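Local coordinates for protein sugar ABC transporter (Agrobacterium radiobacter, PDB 4RXT) that binds a pentose sugar, arabinopyranose, between two lobes and probably serves as the extracytoplasmic solute-binding component of a sugar ABC transporter, at residues Q43-V48 with I138-G143; S53-A58 with I66-T71; A169-D174 with T185-A190; T179-M184 with I212-L217; T107-G112 with V245-Y250. All blocks are in the same frame, centred on the assembly; numbering follows the deposited sequence. Where two conformers were deposited one is given.

Interaction 1: residues Q43-V48 with I138-G143; sequences QAETDV and ITNTPG. With ARA (alpha-L-arabinopyranose), chain B.
Thr46 brings its methyl CG2 over the hydroxyl of Thr141, with CG2 3.4 Å from OG1 and 4.0 Å from CB of Thr141. The OG1 of Thr141 is carried to this point because it stands anti to its own backbone N (chi1 -174°), reaching across to the 43-48 loop. One residue earlier on each side, the polar ends of Glu45 and Asn140 approach: Glu45 OE1 and Asn140 OD1, 3.5 Å apart, are two acceptors that lie close without bonding. The carboxylate is held by other partners. Its OE1 receives the sugar hydroxyl O4 of arabinopyranose at 2.7 Å, and its OE2 is bonded by the indole NE1 of Trp19. With these two grips on different oxygens the carboxylate is fixed in rotation, and the nearby Lys12, also a sugar-binding residue, would probably favour its negative charge. Ala44 to Asp47 form a type I turn, closed by Asp47 N to Ala44 O at 3.1 Å, which presents Glu45 at its second position. Asn140 lies beside Asn201 of the pocket. Small contacts between loops of the two lobes beside a shared sugar are consistent with the closed, ligand-bound form of a periplasmic binding protein.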
# COMPACT_ATOMS: atom_id res chain seq x y z
N GLN A 43 -5.54 14.09 5.15
CA GLN A 43 -4.28 14.50 4.45
C GLN A 43 -3.08 13.81 5.13
O GLN A 43 -1.93 14.22 4.98
CB GLN A 43 -4.12 16.00 4.45
CG GLN A 43 -4.98 16.73 3.42
CD GLN A 43 -6.46 16.56 3.69
OE1 GLN A 43 -7.21 16.00 2.85
NE2 GLN A 43 -6.91 17.05 4.84
N ALA A 44 -3.37 12.75 5.87
CA ALA A 44 -2.32 11.93 6.47
C ALA A 44 -2.92 10.57 6.77
O ALA A 44 -4.02 10.50 7.30
CB ALA A 44 -1.77 12.54 7.73
N GLU A 45 -2.17 9.51 6.50
CA GLU A 45 -2.59 8.13 6.86
C GLU A 45 -2.73 7.96 8.39
O GLU A 45 -3.49 7.11 8.91
CB GLU A 45 -1.63 7.06 6.32
CG GLU A 45 -1.54 7.02 4.81
CD GLU A 45 -1.09 5.69 4.22
OE1 GLU A 45 -0.66 4.78 4.96
OE2 GLU A 45 -1.14 5.62 2.98
N THR A 46 -1.98 8.76 9.12
CA THR A 46 -1.96 8.70 10.58
C THR A 46 -3.13 9.42 11.21
O THR A 46 -3.33 9.32 12.43
CB THR A 46 -0.65 9.33 11.11
OG1 THR A 46 -0.50 10.66 10.57
CG2 THR A 46 0.53 8.49 10.71
N ASP A 47 -3.89 10.17 10.41
CA ASP A 47 -5.07 10.88 10.91
C ASP A 47 -6.26 9.92 10.87
O ASP A 47 -7.13 9.97 10.02
CB ASP A 47 -5.32 12.18 10.13
CG ASP A 47 -6.33 13.07 10.79
OD1 ASP A 47 -6.86 12.72 11.88
OD2 ASP A 47 -6.63 14.14 10.20
N VAL A 48 -6.30 9.06 11.89
CA VAL A 48 -7.33 8.05 11.92
C VAL A 48 -8.68 8.68 12.28
O VAL A 48 -9.70 8.36 11.69
CB VAL A 48 -6.94 6.97 12.92
CG1 VAL A 48 -8.01 5.89 13.00
CG2 VAL A 48 -5.62 6.34 12.54
N ILE A 138 11.23 -1.42 7.63
CA ILE A 138 10.73 -0.11 8.01
C ILE A 138 9.31 0.05 7.47
O ILE A 138 9.07 -0.08 6.25
CB ILE A 138 11.65 1.04 7.52
CG1 ILE A 138 13.11 0.80 7.92
CG2 ILE A 138 11.11 2.39 8.03
CD1 ILE A 138 14.08 1.73 7.22
N THR A 139 8.40 0.33 8.39
CA THR A 139 6.95 0.41 8.20
C THR A 139 6.47 1.84 8.47
O THR A 139 6.85 2.48 9.44
CB THR A 139 6.22 -0.63 9.10
OG1 THR A 139 6.72 -1.93 8.78
CG2 THR A 139 4.73 -0.58 8.90
N ASN A 140 5.63 2.33 7.57
CA ASN A 140 5.19 3.74 7.52
C ASN A 140 4.62 4.23 8.85
O ASN A 140 4.91 5.26 9.32
CB ASN A 140 4.13 3.89 6.40
CG ASN A 140 3.77 5.31 6.06
OD1 ASN A 140 2.64 5.60 5.73
ND2 ASN A 140 4.70 6.15 6.10
N THR A 141 3.74 3.41 9.43
CA THR A 141 3.01 3.76 10.65
C THR A 141 2.43 2.44 11.22
O THR A 141 2.18 1.49 10.47
CB THR A 141 1.88 4.78 10.35
OG1 THR A 141 1.25 5.24 11.57
CG2 THR A 141 0.84 4.21 9.36
N PRO A 142 2.21 2.38 12.55
CA PRO A 142 1.67 1.12 13.11
C PRO A 142 0.15 0.94 12.92
O PRO A 142 -0.59 1.91 12.76
CB PRO A 142 1.98 1.25 14.60
CG PRO A 142 1.91 2.69 14.85
CD PRO A 142 2.53 3.34 13.62
N GLY A 143 -0.31 -0.30 12.98
CA GLY A 143 -1.73 -0.55 13.07
C GLY A 143 -2.51 -0.60 11.77
O GLY A 143 -3.72 -0.77 11.78
C1 ARA B . 0.33 1.66 -0.20
C2 ARA B . -0.51 0.77 0.74
C3 ARA B . -1.45 1.65 1.56
C4 ARA B . -0.69 2.79 2.26
C5 ARA B . 0.66 2.96 1.70
O1 ARA B . 1.37 0.69 -0.31
O2 ARA B . -1.30 -0.16 -0.01
O3 ARA B . -2.19 0.80 2.45
O4 ARA B . -0.37 2.49 3.62
O5 ARA B . 0.75 2.93 0.27

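Interaction 2: residues S53-A58 with I66-T71; sequences SILENA and IVISPT
Leu55 leaves helix 48-60 with its CB directed along the flank of strand 66-68, and the branch beyond it turns in toward the strand. CG lies anti to the backbone N (chi1 176°), and from it the two methyls divide the work. CD1 meets Ile66 CD1 at 4.1 Å, the two side chains touching at a slant, methyl end to methyl end; CD2 goes to the next inward-facing residue and meets Ile68 CD1 at 4.2 Å. The leucine fork thus spans the tips of two isoleucines that point the same way, while Val67 between them faces the other side of the sheet. Ile66 CD1 also lies 4.2 Å from Ala58 CB, one helical turn after Leu55, so a single methyl is shared by both helix residues. Segment 53-58 of the helix and strand 66-68 run at 171°, their short axes 10.7 Å apart at closest, as the last half of a beta-alpha-beta crossover in the parallel sheet of one lobe: the helix packs on the sheet and the chain returns into strand 66-68 beside strand 9-11. Ile10 of that neighbouring strand touches both Leu55 and Ile66, and Ile89 of the strand on the other flank touches Ile66 and Ile68. Past the strand, Thr71 N and Ser69 O are bonded by the side-chain amide of Gln51, an earlier residue of the helix.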
# COMPACT_ATOMS: atom_id res chain seq x y z
N SER A 53 -14.21 10.63 11.11
CA SER A 53 -15.09 11.79 10.96
C SER A 53 -15.65 11.91 9.55
O SER A 53 -16.84 12.12 9.35
CB SER A 53 -14.33 13.08 11.33
OG SER A 53 -14.04 13.11 12.71
N ILE A 54 -14.77 11.74 8.58
CA ILE A 54 -15.18 11.78 7.17
C ILE A 54 -16.19 10.67 6.84
O ILE A 54 -17.21 10.94 6.18
CB ILE A 54 -13.94 11.72 6.24
CG1 ILE A 54 -13.14 13.02 6.37
CG2 ILE A 54 -14.31 11.43 4.77
CD1 ILE A 54 -11.73 12.91 5.85
N LEU A 55 -15.92 9.45 7.30
CA LEU A 55 -16.87 8.36 7.14
C LEU A 55 -18.22 8.68 7.75
O LEU A 55 -19.26 8.53 7.10
CB LEU A 55 -16.31 7.08 7.71
CG LEU A 55 -17.25 5.89 7.67
CD1 LEU A 55 -17.60 5.55 6.23
CD2 LEU A 55 -16.57 4.71 8.31
N GLU A 56 -18.22 9.15 9.00
CA GLU A 56 -19.48 9.51 9.70
C GLU A 56 -20.28 10.54 8.91
O GLU A 56 -21.51 10.43 8.78
CB GLU A 56 -19.21 10.00 11.13
CG GLU A 56 -18.84 8.82 12.03
CD GLU A 56 -18.17 9.22 13.36
OE1 GLU A 56 -17.82 10.42 13.52
OE2 GLU A 56 -17.96 8.31 14.24
N ASN A 57 -19.57 11.54 8.36
CA ASN A 57 -20.22 12.64 7.64
C ASN A 57 -20.77 12.13 6.30
O ASN A 57 -21.87 12.49 5.87
CB ASN A 57 -19.20 13.76 7.38
CG ASN A 57 -19.35 14.93 8.30
OD1 ASN A 57 -20.38 15.61 8.31
ND2 ASN A 57 -18.30 15.22 9.06
N ALA A 58 -19.99 11.28 5.63
CA ALA A 58 -20.45 10.72 4.36
C ALA A 58 -21.70 9.84 4.57
O ALA A 58 -22.68 9.91 3.81
CB ALA A 58 -19.33 9.95 3.67
N ILE A 66 -20.57 3.39 -0.17
CA ILE A 66 -19.29 4.02 0.12
C ILE A 66 -18.17 3.02 -0.15
O ILE A 66 -18.28 1.84 0.22
CB ILE A 66 -19.21 4.51 1.61
CG1 ILE A 66 -20.16 5.69 1.85
CG2 ILE A 66 -17.77 4.88 2.00
CD1 ILE A 66 -20.49 5.93 3.31
N VAL A 67 -17.11 3.53 -0.79
CA VAL A 67 -15.86 2.80 -0.93
C VAL A 67 -14.86 3.41 0.03
O VAL A 67 -14.69 4.62 0.07
CB VAL A 67 -15.29 2.85 -2.37
CG1 VAL A 67 -13.94 2.12 -2.47
CG2 VAL A 67 -16.30 2.26 -3.35
N ILE A 68 -14.19 2.58 0.81
CA ILE A 68 -13.20 3.06 1.77
C ILE A 68 -11.96 2.19 1.83
O ILE A 68 -12.05 0.96 1.75
CB ILE A 68 -13.82 3.23 3.19
CG1 ILE A 68 -12.84 3.83 4.20
CG2 ILE A 68 -14.41 1.92 3.73
CD1 ILE A 68 -13.48 4.39 5.45
N SER A 69 -10.81 2.86 2.00
CA SER A 69 -9.54 2.20 2.37
C SER A 69 -9.29 2.48 3.85
O SER A 69 -8.73 3.49 4.18
CB SER A 69 -8.36 2.72 1.52
OG SER A 69 -8.19 4.10 1.76
N PRO A 70 -9.70 1.55 4.73
CA PRO A 70 -9.56 1.81 6.15
C PRO A 70 -8.11 2.07 6.56
O PRO A 70 -7.24 1.25 6.31
CB PRO A 70 -10.10 0.55 6.82
CG PRO A 70 -10.95 -0.12 5.80
CD PRO A 70 -10.37 0.26 4.46
N THR A 71 -7.88 3.19 7.25
CA THR A 71 -6.53 3.59 7.53
C THR A 71 -5.84 2.81 8.65
O THR A 71 -4.64 2.62 8.63
CB THR A 71 -6.43 5.11 7.69
OG1 THR A 71 -5.06 5.51 7.47
CG2 THR A 71 -6.93 5.54 9.05

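Interaction 3: residues A169-D174 with T185-A190; sequences ADKYAD and TDLITA
Leu187 packs both its methyls on the edge strand of a sheet, with CD2 3.7 Å from Ala169 CB and 4.1 Å from Lys171 CE. The other methyl, CD1, lies 4.1 Å from Lys171 CG, so the two methyls of Leu187 sit against the aliphatic part of the lysine at two separate points. Strand 165-172 and helix 177-190 belong to a beta-alpha-beta crossover of the second lobe of this periplasmic binding protein: the chain leaves the outermost strand, runs back as the helix over the sheet, and continues into strand 194-199. The contact joins the start of this crossover to the later part of its helix. Ala169 and Lys171, two apart in the strand, both direct their CB toward the helix, whereas Asp170 between them faces the opposite side and forms a salt bridge with Arg151. The lysine does not run straight: chi1 (-70°) sets CG against Leu187 CD1, and the bend at chi2 (-79°) turns the chain so that CE comes back to CD2. Leu187 in turn sends CG anti to its carbonyl carbon (chi1 -76°), which places its methyls over the strand. One strand further in, strand 133-139 holds the edge strand by backbone bonds from Lys171 to Ile137 and Thr139, and its Val136 touches both Ala169 and Leu187. After the strand, the Asp174 carboxylate is hydrogen-bonded by two side chains near the start of helix 177-190, OD1 by Thr179 OG1 and OD2 by Gln176 NE2.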
# COMPACT_ATOMS: atom_id res chain seq x y z
N ALA A 169 16.52 -4.97 12.84
CA ALA A 169 15.67 -3.83 13.21
C ALA A 169 14.32 -3.95 12.53
O ALA A 169 14.22 -4.45 11.38
CB ALA A 169 16.31 -2.49 12.91
N ASP A 170 13.30 -3.51 13.26
CA ASP A 170 11.91 -3.58 12.80
C ASP A 170 11.31 -2.28 13.27
O ASP A 170 10.96 -2.15 14.43
CB ASP A 170 11.31 -4.82 13.43
CG ASP A 170 9.86 -5.07 13.10
OD1 ASP A 170 9.13 -4.25 12.52
OD2 ASP A 170 9.41 -6.17 13.51
N LYS A 171 11.31 -1.27 12.40
CA LYS A 171 11.06 0.12 12.81
C LYS A 171 9.79 0.65 12.18
O LYS A 171 9.40 0.22 11.07
CB LYS A 171 12.23 1.03 12.40
CG LYS A 171 13.48 0.78 13.20
CD LYS A 171 13.29 1.47 14.54
CE LYS A 171 14.57 1.63 15.33
NZ LYS A 171 14.18 1.53 16.76
N TYR A 172 9.17 1.59 12.88
CA TYR A 172 7.99 2.30 12.38
C TYR A 172 8.27 3.76 12.35
O TYR A 172 8.88 4.31 13.26
CB TYR A 172 6.79 2.08 13.31
CG TYR A 172 6.23 0.65 13.27
CD1 TYR A 172 6.74 -0.37 14.08
CD2 TYR A 172 5.20 0.33 12.41
CE1 TYR A 172 6.23 -1.65 14.03
CE2 TYR A 172 4.69 -0.93 12.36
CZ TYR A 172 5.18 -1.92 13.20
OH TYR A 172 4.62 -3.20 13.12
N ALA A 173 7.76 4.38 11.31
CA ALA A 173 7.86 5.82 11.13
C ALA A 173 6.52 6.44 11.62
O ALA A 173 5.73 5.80 12.36
CB ALA A 173 8.22 6.17 9.66
N ASP A 174 6.33 7.72 11.27
CA ASP A 174 5.16 8.53 11.62
C ASP A 174 4.42 9.00 10.36
O ASP A 174 3.83 10.09 10.31
CB ASP A 174 5.61 9.76 12.42
CG ASP A 174 6.54 10.65 11.65
OD1 ASP A 174 6.94 10.31 10.51
OD2 ASP A 174 6.85 11.71 12.23
N THR A 185 19.13 6.35 7.82
CA THR A 185 20.45 6.91 8.07
C THR A 185 20.94 6.53 9.49
O THR A 185 22.11 6.17 9.69
CB THR A 185 20.43 8.45 7.85
OG1 THR A 185 19.98 8.75 6.51
CG2 THR A 185 21.82 8.99 7.97
N ASP A 186 20.01 6.59 10.45
CA ASP A 186 20.32 6.26 11.85
C ASP A 186 20.70 4.79 11.98
O ASP A 186 21.70 4.45 12.62
CB ASP A 186 19.13 6.51 12.81
CG ASP A 186 18.79 8.00 13.01
OD1 ASP A 186 19.51 8.89 12.50
OD2 ASP A 186 17.78 8.30 13.71
N LEU A 187 19.92 3.95 11.33
CA LEU A 187 20.08 2.49 11.41
C LEU A 187 21.42 2.06 10.88
O LEU A 187 22.14 1.30 11.48
CB LEU A 187 18.95 1.73 10.67
CG LEU A 187 17.57 1.63 11.34
CD1 LEU A 187 16.56 0.94 10.43
CD2 LEU A 187 17.65 0.97 12.70
N ILE A 188 21.80 2.60 9.74
CA ILE A 188 23.01 2.14 9.10
C ILE A 188 24.26 2.70 9.77
O ILE A 188 25.27 2.02 9.87
CB ILE A 188 22.97 2.41 7.58
CG1 ILE A 188 24.15 1.72 6.92
CG2 ILE A 188 23.00 3.88 7.24
CD1 ILE A 188 24.17 2.01 5.46
N THR A 189 24.20 3.94 10.22
CA THR A 189 25.39 4.53 10.79
C THR A 189 25.73 3.72 12.06
O THR A 189 26.90 3.44 12.37
CB THR A 189 25.24 6.05 11.04
OG1 THR A 189 24.20 6.31 11.98
CG2 THR A 189 24.96 6.75 9.74
N ALA A 190 24.68 3.29 12.76
CA ALA A 190 24.79 2.50 13.99
C ALA A 190 25.15 1.03 13.78
O ALA A 190 25.96 0.47 14.55
CB ALA A 190 23.49 2.57 14.77

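Interaction 4: residues T179-M184 with I212-L217; sequences TGLNIM and IAENKL
Side-by-side packing of two helices, apolar on its buried side and with a leucine methyl against a carboxylate on the outer side, joins segment 179-184 to the end of helix 202-214. Both helices cover the same side of the mixed sheet in the second lobe of the periplasmic binding protein fold; the contact itself lies away from the sugar site. On the buried side Met184 CG meets Ile212 CD1 at 4.2 Å. The methionine starts anti to its backbone N (chi1 -177°), and its CB points at the neighbouring helix; Ile212 reaches it with the end of its longer branch. Val208 and Ala211 of the same helix also touch Met184, and Val136 of the sheet lies beneath it. Toward the surface, Leu181 and Glu214 cross at about a right angle, the CD1 methyl 4.0 Å from the carboxylate oxygen OE1. This is simple van der Waals contact; the other carboxylate oxygen, OE2, is bonded by Gln210 NE2 one turn earlier, which tethers the extended glutamate along its own helix. The helix then closes with a Schellman motif: Lys216 adopts a positive phi (61°), its N bonds to Ala213 O at 3.2 Å, and Leu217 N reaches back to Ile212 O at 3.0 Å.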
# COMPACT_ATOMS: atom_id res chain seq x y z
N THR A 179 10.95 10.97 7.76
CA THR A 179 11.22 10.13 8.91
C THR A 179 11.84 8.77 8.51
O THR A 179 12.77 8.31 9.15
CB THR A 179 9.96 9.95 9.74
OG1 THR A 179 9.41 11.24 10.04
CG2 THR A 179 10.30 9.22 11.04
N GLY A 180 11.33 8.19 7.43
CA GLY A 180 11.96 7.02 6.77
C GLY A 180 13.44 7.24 6.45
O GLY A 180 14.32 6.40 6.72
N LEU A 181 13.69 8.38 5.83
CA LEU A 181 15.03 8.78 5.52
C LEU A 181 15.95 8.81 6.77
O LEU A 181 17.04 8.25 6.79
CB LEU A 181 14.97 10.12 4.76
CG LEU A 181 16.24 10.56 4.03
CD1 LEU A 181 15.92 11.68 3.06
CD2 LEU A 181 17.31 11.05 4.96
N ASN A 182 15.49 9.51 7.80
CA ASN A 182 16.23 9.63 9.05
C ASN A 182 16.41 8.28 9.76
O ASN A 182 17.49 8.00 10.21
CB ASN A 182 15.54 10.64 9.97
CG ASN A 182 15.65 12.09 9.51
OD1 ASN A 182 16.49 12.47 8.72
ND2 ASN A 182 14.76 12.90 10.07
N ILE A 183 15.37 7.46 9.78
CA ILE A 183 15.48 6.12 10.38
C ILE A 183 16.56 5.33 9.63
O ILE A 183 17.41 4.72 10.24
CB ILE A 183 14.17 5.38 10.31
CG1 ILE A 183 13.17 5.97 11.31
CG2 ILE A 183 14.37 3.93 10.70
CD1 ILE A 183 11.74 5.55 11.08
N MET A 184 16.53 5.38 8.29
CA MET A 184 17.48 4.59 7.51
C MET A 184 18.92 5.03 7.80
O MET A 184 19.81 4.19 8.03
CB MET A 184 17.17 4.66 6.00
CG MET A 184 18.09 3.81 5.14
SD MET A 184 17.85 2.01 5.24
CE MET A 184 18.23 1.46 6.87
N ILE A 212 19.57 6.06 0.66
CA ILE A 212 20.56 5.28 -0.06
C ILE A 212 21.16 6.06 -1.25
O ILE A 212 22.39 6.05 -1.41
CB ILE A 212 19.94 3.95 -0.53
CG1 ILE A 212 19.53 3.09 0.71
CG2 ILE A 212 20.91 3.14 -1.39
CD1 ILE A 212 20.54 2.97 1.83
N ALA A 213 20.32 6.74 -2.03
CA ALA A 213 20.80 7.57 -3.18
C ALA A 213 21.76 8.67 -2.71
O ALA A 213 22.87 8.85 -3.27
CB ALA A 213 19.62 8.21 -3.90
N GLU A 214 21.34 9.42 -1.69
CA GLU A 214 22.09 10.60 -1.25
C GLU A 214 23.44 10.26 -0.67
O GLU A 214 24.38 11.00 -0.76
CB GLU A 214 21.29 11.43 -0.25
CG GLU A 214 20.08 12.16 -0.83
CD GLU A 214 19.24 12.86 0.23
OE1 GLU A 214 19.44 12.60 1.45
OE2 GLU A 214 18.37 13.67 -0.19
N ASN A 215 23.53 9.07 -0.09
CA ASN A 215 24.75 8.64 0.54
C ASN A 215 25.56 7.68 -0.30
O ASN A 215 26.61 7.20 0.12
CB ASN A 215 24.41 8.00 1.90
CG ASN A 215 23.98 9.05 2.88
OD1 ASN A 215 24.78 9.88 3.30
ND2 ASN A 215 22.71 9.03 3.25
N LYS A 216 25.10 7.46 -1.53
CA LYS A 216 25.85 6.63 -2.50
C LYS A 216 26.06 5.22 -2.01
O LYS A 216 27.15 4.67 -2.11
CB LYS A 216 27.20 7.27 -2.84
CG LYS A 216 27.16 8.79 -3.05
CD LYS A 216 26.21 9.20 -4.12
CE LYS A 216 26.19 10.72 -4.28
NZ LYS A 216 25.45 11.14 -5.52
N LEU A 217 25.00 4.66 -1.45
CA LEU A 217 25.11 3.35 -0.80
C LEU A 217 24.53 2.21 -1.62
O LEU A 217 24.44 1.08 -1.12
CB LEU A 217 24.42 3.41 0.58
CG LEU A 217 25.17 4.24 1.62
CD1 LEU A 217 24.36 4.36 2.90
CD2 LEU A 217 26.57 3.69 1.88

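Interaction 5: residues T107-G112 with V245-Y250; sequences TDNTQG and VVQDPY. With ARA (alpha-L-arabinopyranose), chain B.
The amides of Gln247 and Asn109 are turned 75° apart and their side chains cross at about a right angle, Asn109 OD1 4.0 Å from Gln247 OE1. At the oxygen end of the glutamine, Thr107 OG1 donates to Gln247 OE1 across 2.6 Å, in the carbonyl plane and on a lone pair, with a C=O...donor angle of 116°. At the nitrogen end, Gln247 NE2 donates to O2 of arabinopyranose at 3.1 Å, nearly straight at 170°, and also to Asp227 OD1. With both ends engaged, the amide's orientation is set: the threonine, as donor, marks OE1 as the acceptor and leaves NE2 for the sugar. Thr107 is therefore a second-shell residue behind a sugar-binding residue. Both segments are interlobe crossings, consistent with the hinge of a periplasmic binding protein: Thr107 leads from strand 103-106 of one lobe into helix 109-128 of the other, and Gln247 lies between strand 243-246 and helix 249-264. The Thr107-Gln247 bond joins the two crossings beside the sugar. One water donates to Thr107 OG1 at 2.7 Å and accepts from Asp248 N. A second accepts from Thr107 N and lies 2.7 Å from Gln247 OE1. Asn109 OD1 accepts from Arg150 NE, steadying an arginine that binds the sugar. Asp108, the N-cap of helix 109-128, receives Gln111 N on OD1 from above the carboxylate plane. Further along, Val245 CG2 rests 4.2 Å from Gly112 O.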
# COMPACT_ATOMS: atom_id res chain seq x y z
N THR A 107 -4.65 -6.07 -2.77
CA THR A 107 -3.50 -6.95 -2.85
C THR A 107 -3.61 -8.03 -1.74
O THR A 107 -4.13 -7.77 -0.65
CB THR A 107 -2.22 -6.12 -2.65
OG1 THR A 107 -2.24 -5.04 -3.59
CG2 THR A 107 -0.92 -6.95 -2.79
N ASP A 108 -3.07 -9.21 -2.01
CA ASP A 108 -2.79 -10.20 -0.98
C ASP A 108 -1.50 -9.70 -0.30
O ASP A 108 -0.39 -9.93 -0.74
CB ASP A 108 -2.62 -11.59 -1.60
CG ASP A 108 -2.28 -12.68 -0.57
OD1 ASP A 108 -1.83 -12.39 0.60
OD2 ASP A 108 -2.42 -13.86 -0.99
N ASN A 109 -1.69 -8.98 0.79
CA ASN A 109 -0.58 -8.28 1.42
C ASN A 109 0.42 -9.17 2.13
O ASN A 109 1.60 -8.87 2.17
CB ASN A 109 -1.06 -7.16 2.32
CG ASN A 109 -1.55 -5.99 1.50
OD1 ASN A 109 -0.77 -5.38 0.75
ND2 ASN A 109 -2.85 -5.70 1.58
N THR A 110 -0.02 -10.32 2.62
CA THR A 110 0.90 -11.26 3.21
C THR A 110 1.83 -11.82 2.12
O THR A 110 3.09 -11.88 2.30
CB THR A 110 0.16 -12.36 3.95
OG1 THR A 110 -0.73 -11.76 4.91
CG2 THR A 110 1.17 -13.22 4.66
N GLN A 111 1.24 -12.20 0.99
CA GLN A 111 2.02 -12.67 -0.14
C GLN A 111 2.96 -11.57 -0.64
O GLN A 111 4.09 -11.83 -1.07
CB GLN A 111 1.11 -13.15 -1.27
CG GLN A 111 1.83 -13.81 -2.44
CD GLN A 111 0.87 -14.14 -3.58
OE1 GLN A 111 0.61 -15.32 -3.85
NE2 GLN A 111 0.34 -13.10 -4.25
N GLY A 112 2.49 -10.33 -0.59
CA GLY A 112 3.32 -9.19 -1.01
C GLY A 112 4.57 -9.08 -0.15
O GLY A 112 5.67 -8.82 -0.65
N VAL A 245 7.64 -3.80 -5.10
CA VAL A 245 6.41 -4.61 -5.25
C VAL A 245 5.27 -3.67 -5.62
O VAL A 245 4.90 -2.81 -4.83
CB VAL A 245 6.06 -5.42 -4.01
CG1 VAL A 245 4.84 -6.31 -4.27
CG2 VAL A 245 7.25 -6.28 -3.56
N VAL A 246 4.72 -3.86 -6.81
CA VAL A 246 3.74 -2.94 -7.38
C VAL A 246 2.35 -3.59 -7.35
O VAL A 246 2.20 -4.78 -7.61
CB VAL A 246 4.14 -2.51 -8.81
CG1 VAL A 246 3.08 -1.62 -9.50
CG2 VAL A 246 5.46 -1.76 -8.73
N GLN A 247 1.38 -2.79 -6.91
CA GLN A 247 -0.00 -3.19 -6.76
C GLN A 247 -0.82 -2.63 -7.92
O GLN A 247 -0.25 -2.10 -8.87
CB GLN A 247 -0.51 -2.59 -5.45
CG GLN A 247 0.28 -2.96 -4.20
CD GLN A 247 -0.38 -2.39 -2.96
OE1 GLN A 247 -1.34 -2.97 -2.40
NE2 GLN A 247 0.09 -1.23 -2.54
N ASP A 248 -2.14 -2.74 -7.86
CA ASP A 248 -3.06 -2.16 -8.86
C ASP A 248 -4.05 -1.19 -8.22
O ASP A 248 -5.26 -1.45 -8.18
CB ASP A 248 -3.79 -3.23 -9.69
CG ASP A 248 -4.32 -2.70 -11.03
OD1 ASP A 248 -4.34 -1.47 -11.24
OD2 ASP A 248 -4.77 -3.56 -11.83
N PRO A 249 -3.55 -0.04 -7.73
CA PRO A 249 -4.44 0.91 -7.12
C PRO A 249 -5.51 1.47 -8.06
O PRO A 249 -6.62 1.73 -7.61
CB PRO A 249 -3.50 2.04 -6.64
CG PRO A 249 -2.24 1.87 -7.46
CD PRO A 249 -2.15 0.36 -7.59
N TYR A 250 -5.18 1.68 -9.34
CA TYR A 250 -6.19 2.18 -10.31
C TYR A 250 -7.40 1.26 -10.33
O TYR A 250 -8.55 1.72 -10.25
CB TYR A 250 -5.59 2.31 -11.70
CG TYR A 250 -6.51 3.02 -12.68
CD1 TYR A 250 -6.46 4.38 -12.80
CD2 TYR A 250 -7.42 2.30 -13.45
CE1 TYR A 250 -7.27 5.06 -13.72
CE2 TYR A 250 -8.26 2.94 -14.35
CZ TYR A 250 -8.19 4.31 -14.49
OH TYR A 250 -9.02 4.93 -15.41
C1 ARA B . 0.33 1.66 -0.20
C2 ARA B . -0.51 0.77 0.74
C3 ARA B . -1.45 1.65 1.56
C4 ARA B . -0.69 2.79 2.26
C5 ARA B . 0.66 2.96 1.70
O1 ARA B . 1.37 0.69 -0.31
O2 ARA B . -1.30 -0.16 -0.01
O3 ARA B . -2.19 0.80 2.45
O4 ARA B . -0.37 2.49 3.62
O5 ARA B . 0.75 2.93 0.27
O HOH W 1 -3.10 -4.95 -6.10
O HOH W 2 -3.49 -3.70 -1.02

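From the N terminus, interaction 1 opens at 43-48 and closes only at 138-143, a long loop that spans the cleft. Interaction 2 is nested inside it and closes a short helix-to-strand loop in the first lobe; Thr71 OG1 bonds Glu45 O to join the two. Interaction 5 opens at 107-112, before interaction 1 has closed, so these two cross; both touch the sugar. Within the loop that interaction 5 closes at 245-250 lie interactions 3 and 4, which cross each other through their shared helix 177-190. Interaction 3 ties that helix to edge strand 165-172, paired with strand 133-139 of interaction 1; interaction 4 ties it to helix 202-214.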